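Glycoside Hydrolase (Bacteroides uniformis, PDB 5TA0) probably hydrolyses agarose-type galactan chains as a glycoside hydrolase of a human gut symbiont. Local coordinates at residues Lys421-Met435 with Ala438-Leu452. Numbering follows the deposited sequence. Where two conformers were deposited one is given.
Sequences KGTRVETNCDNPDIM and AYVDGKNVYFIINNL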
# COMPACT_ATOMS: atom_id res chain seq x y z
N LYS A 421 12.60 -0.81 -13.80
CA LYS A 421 12.32 -2.24 -13.83
C LYS A 421 13.67 -2.93 -13.66
O LYS A 421 14.72 -2.30 -13.75
CB LYS A 421 11.63 -2.70 -15.13
CG LYS A 421 12.50 -2.56 -16.39
CD LYS A 421 11.78 -2.99 -17.67
CE LYS A 421 10.69 -2.02 -18.07
NZ LYS A 421 11.22 -0.75 -18.62
N GLY A 422 13.60 -4.23 -13.43
CA GLY A 422 14.78 -5.06 -13.46
C GLY A 422 15.00 -5.83 -12.18
O GLY A 422 14.12 -5.91 -11.30
N THR A 423 16.20 -6.41 -12.07
CA THR A 423 16.57 -7.27 -10.94
C THR A 423 17.01 -6.38 -9.78
O THR A 423 17.86 -5.47 -9.96
CB THR A 423 17.72 -8.21 -11.34
OG1 THR A 423 17.26 -9.08 -12.38
CG2 THR A 423 18.22 -9.00 -10.17
N ARG A 424 16.44 -6.60 -8.60
CA ARG A 424 16.77 -5.81 -7.44
C ARG A 424 18.20 -6.09 -7.00
O ARG A 424 18.61 -7.26 -6.95
CB ARG A 424 15.83 -6.14 -6.29
CG ARG A 424 15.83 -5.14 -5.14
CD ARG A 424 14.82 -5.54 -4.09
NE ARG A 424 14.77 -4.60 -2.99
CZ ARG A 424 14.32 -4.90 -1.77
NH1 ARG A 424 13.89 -6.13 -1.48
NH2 ARG A 424 14.35 -3.98 -0.81
N VAL A 425 18.91 -5.03 -6.63
CA VAL A 425 20.27 -5.15 -6.14
C VAL A 425 20.41 -4.42 -4.82
O VAL A 425 19.61 -3.53 -4.47
CB VAL A 425 21.34 -4.69 -7.18
CG1 VAL A 425 21.33 -5.63 -8.36
CG2 VAL A 425 21.12 -3.24 -7.60
N GLU A 426 21.44 -4.79 -4.08
CA GLU A 426 21.63 -4.24 -2.75
C GLU A 426 21.98 -2.76 -2.72
O GLU A 426 22.84 -2.30 -3.47
CB GLU A 426 22.73 -5.00 -2.02
CG GLU A 426 22.80 -4.58 -0.57
CD GLU A 426 24.10 -4.87 0.12
OE1 GLU A 426 25.11 -5.21 -0.52
OE2 GLU A 426 24.06 -4.72 1.36
N THR A 427 21.33 -2.05 -1.80
CA THR A 427 21.69 -0.67 -1.47
C THR A 427 21.78 -0.56 0.04
O THR A 427 21.12 -1.29 0.76
CB THR A 427 20.67 0.35 -1.98
OG1 THR A 427 19.37 0.07 -1.42
CG2 THR A 427 20.62 0.35 -3.49
N ASN A 428 22.53 0.44 0.51
CA ASN A 428 22.71 0.76 1.95
C ASN A 428 22.72 2.26 2.13
O ASN A 428 23.46 2.92 1.40
CB ASN A 428 24.06 0.24 2.46
CG ASN A 428 24.22 -1.26 2.29
OD1 ASN A 428 23.50 -2.05 2.89
ND2 ASN A 428 25.19 -1.65 1.48
N CYS A 429 21.95 2.82 3.08
CA CYS A 429 22.01 4.26 3.30
C CYS A 429 22.05 4.45 4.82
O CYS A 429 21.09 4.10 5.48
CB CYS A 429 20.87 4.92 2.50
SG CYS A 429 21.02 4.50 0.72
N ASP A 430 23.16 5.00 5.36
CA ASP A 430 23.44 5.05 6.80
C ASP A 430 22.65 6.10 7.60
O ASP A 430 23.11 6.58 8.63
CB ASP A 430 24.97 5.17 7.07
CG ASP A 430 25.56 6.50 6.61
OD1 ASP A 430 26.78 6.74 6.87
OD2 ASP A 430 24.86 7.32 5.98
N ASN A 431 21.45 6.42 7.14
CA ASN A 431 20.56 7.36 7.78
C ASN A 431 19.18 6.72 7.71
O ASN A 431 18.69 6.49 6.60
CB ASN A 431 20.59 8.67 7.01
CG ASN A 431 19.67 9.73 7.59
OD1 ASN A 431 18.77 9.43 8.38
ND2 ASN A 431 19.91 10.98 7.19
N PRO A 432 18.54 6.44 8.86
CA PRO A 432 17.23 5.77 8.77
C PRO A 432 16.13 6.62 8.14
O PRO A 432 15.11 6.07 7.74
CB PRO A 432 16.91 5.40 10.22
CG PRO A 432 17.80 6.22 11.05
CD PRO A 432 19.00 6.59 10.25
N ASP A 433 16.33 7.93 8.03
CA ASP A 433 15.40 8.81 7.32
C ASP A 433 15.57 8.81 5.80
O ASP A 433 14.80 9.45 5.11
CB ASP A 433 15.48 10.24 7.84
CG ASP A 433 15.00 10.36 9.24
OD1 ASP A 433 13.96 9.79 9.60
OD2 ASP A 433 15.68 11.02 10.04
N ILE A 434 16.58 8.10 5.29
CA ILE A 434 16.81 7.98 3.85
C ILE A 434 16.56 6.54 3.44
O ILE A 434 17.24 5.63 3.92
CB ILE A 434 18.25 8.42 3.48
CG1 ILE A 434 18.44 9.89 3.85
CG2 ILE A 434 18.53 8.14 2.01
CD1 ILE A 434 17.69 10.87 2.98
N MET A 435 15.58 6.34 2.56
CA MET A 435 15.30 4.99 2.05
C MET A 435 15.88 4.87 0.66
O MET A 435 15.87 5.83 -0.11
CB MET A 435 13.79 4.74 2.03
CG MET A 435 13.18 4.76 3.41
SD MET A 435 11.45 4.26 3.47
CE MET A 435 10.68 5.66 2.63
N ALA A 438 17.27 -0.24 -5.60
CA ALA A 438 17.84 -0.21 -6.94
C ALA A 438 17.51 -1.44 -7.73
O ALA A 438 17.36 -2.53 -7.16
CB ALA A 438 19.35 -0.05 -6.87
N TYR A 439 17.40 -1.26 -9.05
CA TYR A 439 17.00 -2.31 -10.00
C TYR A 439 17.84 -2.21 -11.26
O TYR A 439 18.07 -1.11 -11.78
CB TYR A 439 15.47 -2.24 -10.31
CG TYR A 439 14.65 -2.40 -9.05
CD1 TYR A 439 14.25 -3.66 -8.64
CD2 TYR A 439 14.38 -1.33 -8.22
CE1 TYR A 439 13.57 -3.86 -7.44
CE2 TYR A 439 13.71 -1.51 -7.01
CZ TYR A 439 13.31 -2.78 -6.63
OH TYR A 439 12.67 -3.01 -5.43
N VAL A 440 18.29 -3.36 -11.74
CA VAL A 440 19.18 -3.47 -12.91
C VAL A 440 18.44 -4.12 -14.07
O VAL A 440 18.00 -5.27 -13.97
CB VAL A 440 20.40 -4.35 -12.57
CG1 VAL A 440 21.25 -4.58 -13.82
CG2 VAL A 440 21.24 -3.73 -11.45
N ASP A 441 18.28 -3.37 -15.14
CA ASP A 441 17.64 -3.84 -16.35
C ASP A 441 18.64 -3.80 -17.49
O ASP A 441 18.73 -2.81 -18.21
CB ASP A 441 16.44 -2.97 -16.72
CG ASP A 441 15.72 -3.46 -17.97
OD1 ASP A 441 15.68 -4.68 -18.21
OD2 ASP A 441 15.14 -2.64 -18.68
N GLY A 442 19.39 -4.88 -17.62
CA GLY A 442 20.41 -4.97 -18.70
C GLY A 442 21.53 -3.96 -18.51
O GLY A 442 22.30 -4.05 -17.57
N LYS A 443 21.55 -2.97 -19.40
CA LYS A 443 22.53 -1.88 -19.37
C LYS A 443 22.13 -0.72 -18.46
O LYS A 443 22.93 0.17 -18.19
CB LYS A 443 22.74 -1.33 -20.80
CG LYS A 443 23.09 -2.41 -21.82
CD LYS A 443 23.48 -1.87 -23.18
CE LYS A 443 23.80 -3.03 -24.11
NZ LYS A 443 24.49 -2.61 -25.36
N ASN A 444 20.87 -0.73 -18.02
CA ASN A 444 20.33 0.36 -17.22
C ASN A 444 20.20 -0.01 -15.75
O ASN A 444 19.77 -1.12 -15.43
CB ASN A 444 18.96 0.75 -17.74
CG ASN A 444 19.03 1.41 -19.09
OD1 ASN A 444 19.73 2.40 -19.26
ND2 ASN A 444 18.33 0.86 -20.06
N VAL A 445 20.57 0.92 -14.89
CA VAL A 445 20.43 0.75 -13.44
C VAL A 445 19.66 1.93 -12.89
O VAL A 445 20.02 3.07 -13.17
CB VAL A 445 21.78 0.64 -12.72
CG1 VAL A 445 21.59 0.33 -11.23
CG2 VAL A 445 22.63 -0.43 -13.38
N TYR A 446 18.63 1.67 -12.09
CA TYR A 446 17.76 2.68 -11.49
C TYR A 446 18.01 2.67 -10.01
O TYR A 446 17.81 1.65 -9.35
CB TYR A 446 16.27 2.39 -11.80
CG TYR A 446 16.04 2.29 -13.27
CD1 TYR A 446 15.91 3.45 -14.03
CD2 TYR A 446 16.03 1.06 -13.92
CE1 TYR A 446 15.75 3.38 -15.40
CE2 TYR A 446 15.86 0.98 -15.30
CZ TYR A 446 15.72 2.15 -16.02
OH TYR A 446 15.59 2.12 -17.39
N PHE A 447 18.50 3.79 -9.49
CA PHE A 447 18.85 3.97 -8.09
C PHE A 447 17.87 4.98 -7.50
O PHE A 447 17.85 6.15 -7.92
CB PHE A 447 20.30 4.47 -8.03
CG PHE A 447 20.92 4.55 -6.66
CD1 PHE A 447 20.44 3.87 -5.54
CD2 PHE A 447 22.10 5.29 -6.52
CE1 PHE A 447 21.09 3.96 -4.32
CE2 PHE A 447 22.76 5.34 -5.31
CZ PHE A 447 22.27 4.68 -4.23
N ILE A 448 17.00 4.51 -6.61
CA ILE A 448 15.91 5.35 -6.08
C ILE A 448 16.20 5.69 -4.65
O ILE A 448 16.52 4.82 -3.85
CB ILE A 448 14.53 4.65 -6.17
CG1 ILE A 448 14.26 4.09 -7.57
CG2 ILE A 448 13.42 5.59 -5.76
CD1 ILE A 448 14.42 2.60 -7.69
N ILE A 449 16.09 6.99 -4.30
CA ILE A 449 16.38 7.46 -2.96
C ILE A 449 15.26 8.39 -2.53
O ILE A 449 14.87 9.26 -3.30
CB ILE A 449 17.76 8.17 -2.86
CG1 ILE A 449 18.84 7.35 -3.60
CG2 ILE A 449 18.13 8.44 -1.41
CD1 ILE A 449 20.20 8.03 -3.68
N ASN A 450 14.77 8.17 -1.32
CA ASN A 450 13.63 8.93 -0.78
C ASN A 450 13.96 9.47 0.61
O ASN A 450 14.54 8.80 1.43
CB ASN A 450 12.41 8.01 -0.72
CG ASN A 450 11.19 8.67 -0.09
OD1 ASN A 450 10.89 8.46 1.08
ND2 ASN A 450 10.52 9.49 -0.86
N ASN A 451 13.51 10.71 0.85
CA ASN A 451 13.77 11.41 2.09
C ASN A 451 12.52 11.46 2.96
O ASN A 451 11.52 12.01 2.53
CB ASN A 451 14.24 12.83 1.72
CG ASN A 451 14.75 13.62 2.92
OD1 ASN A 451 14.94 13.09 4.02
ND2 ASN A 451 14.98 14.93 2.67
N LEU A 452 12.60 10.90 4.16
CA LEU A 452 11.58 11.01 5.20
C LEU A 452 11.80 12.22 6.12
O LEU A 452 10.92 12.55 6.91
CB LEU A 452 11.54 9.75 6.05
CG LEU A 452 11.03 8.49 5.33
CD1 LEU A 452 11.37 7.27 6.16
CD2 LEU A 452 9.52 8.54 5.04
O HOH W 1 14.58 -0.03 -18.48
O HOH W 2 11.71 12.06 9.64
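T423 and V440 exchange two backbone hydrogen bonds, V440 N giving to T423 O at 2.8 Å, and V425 N adds a third to A438 O. At the other end of strand 434-441, M435 and N450 form a second hydrogen-bonded antiparallel pair, with M435 N to N450 O and N450 N to M435 O, and L452 N donates to D433 O.

Between the first bonds lies the non-hydrogen-bonded pair R424 and Y439. The arginine holds its CG anti to the backbone N (chi1 -165°) and runs extended obliquely across the phenol, its CB 3.4 Å from Y439 CE1 and its guanidinium turned 15° from the ring plane. D437 takes both polar ends, in a salt bridge with R424 and a hydrogen bond with Y439 OH. A leucine in place of Y439 would probably remove the ring carbons that the R424 CB and CG pack against and leave D437 without its phenol partner.

Apolar contacts fill in the rest: V425 CG1 meets V440 CG2 at 3.6 Å, T427 CG2 touches both A438 and the F447 ring, and I434 CG2 presses on I449 CG2 at a tight 3.5 Å. M435, bent at chi3, brings CE within 3.9 Å of L452 CG.

One water bridges D433 OD1, bonded also to G593 N, and L452 O. Strands 423-429, 434-441 and 444-451 thus form two successive hairpins, an antiparallel meander in the larger sheet of the porphyranase-type beta-sandwich.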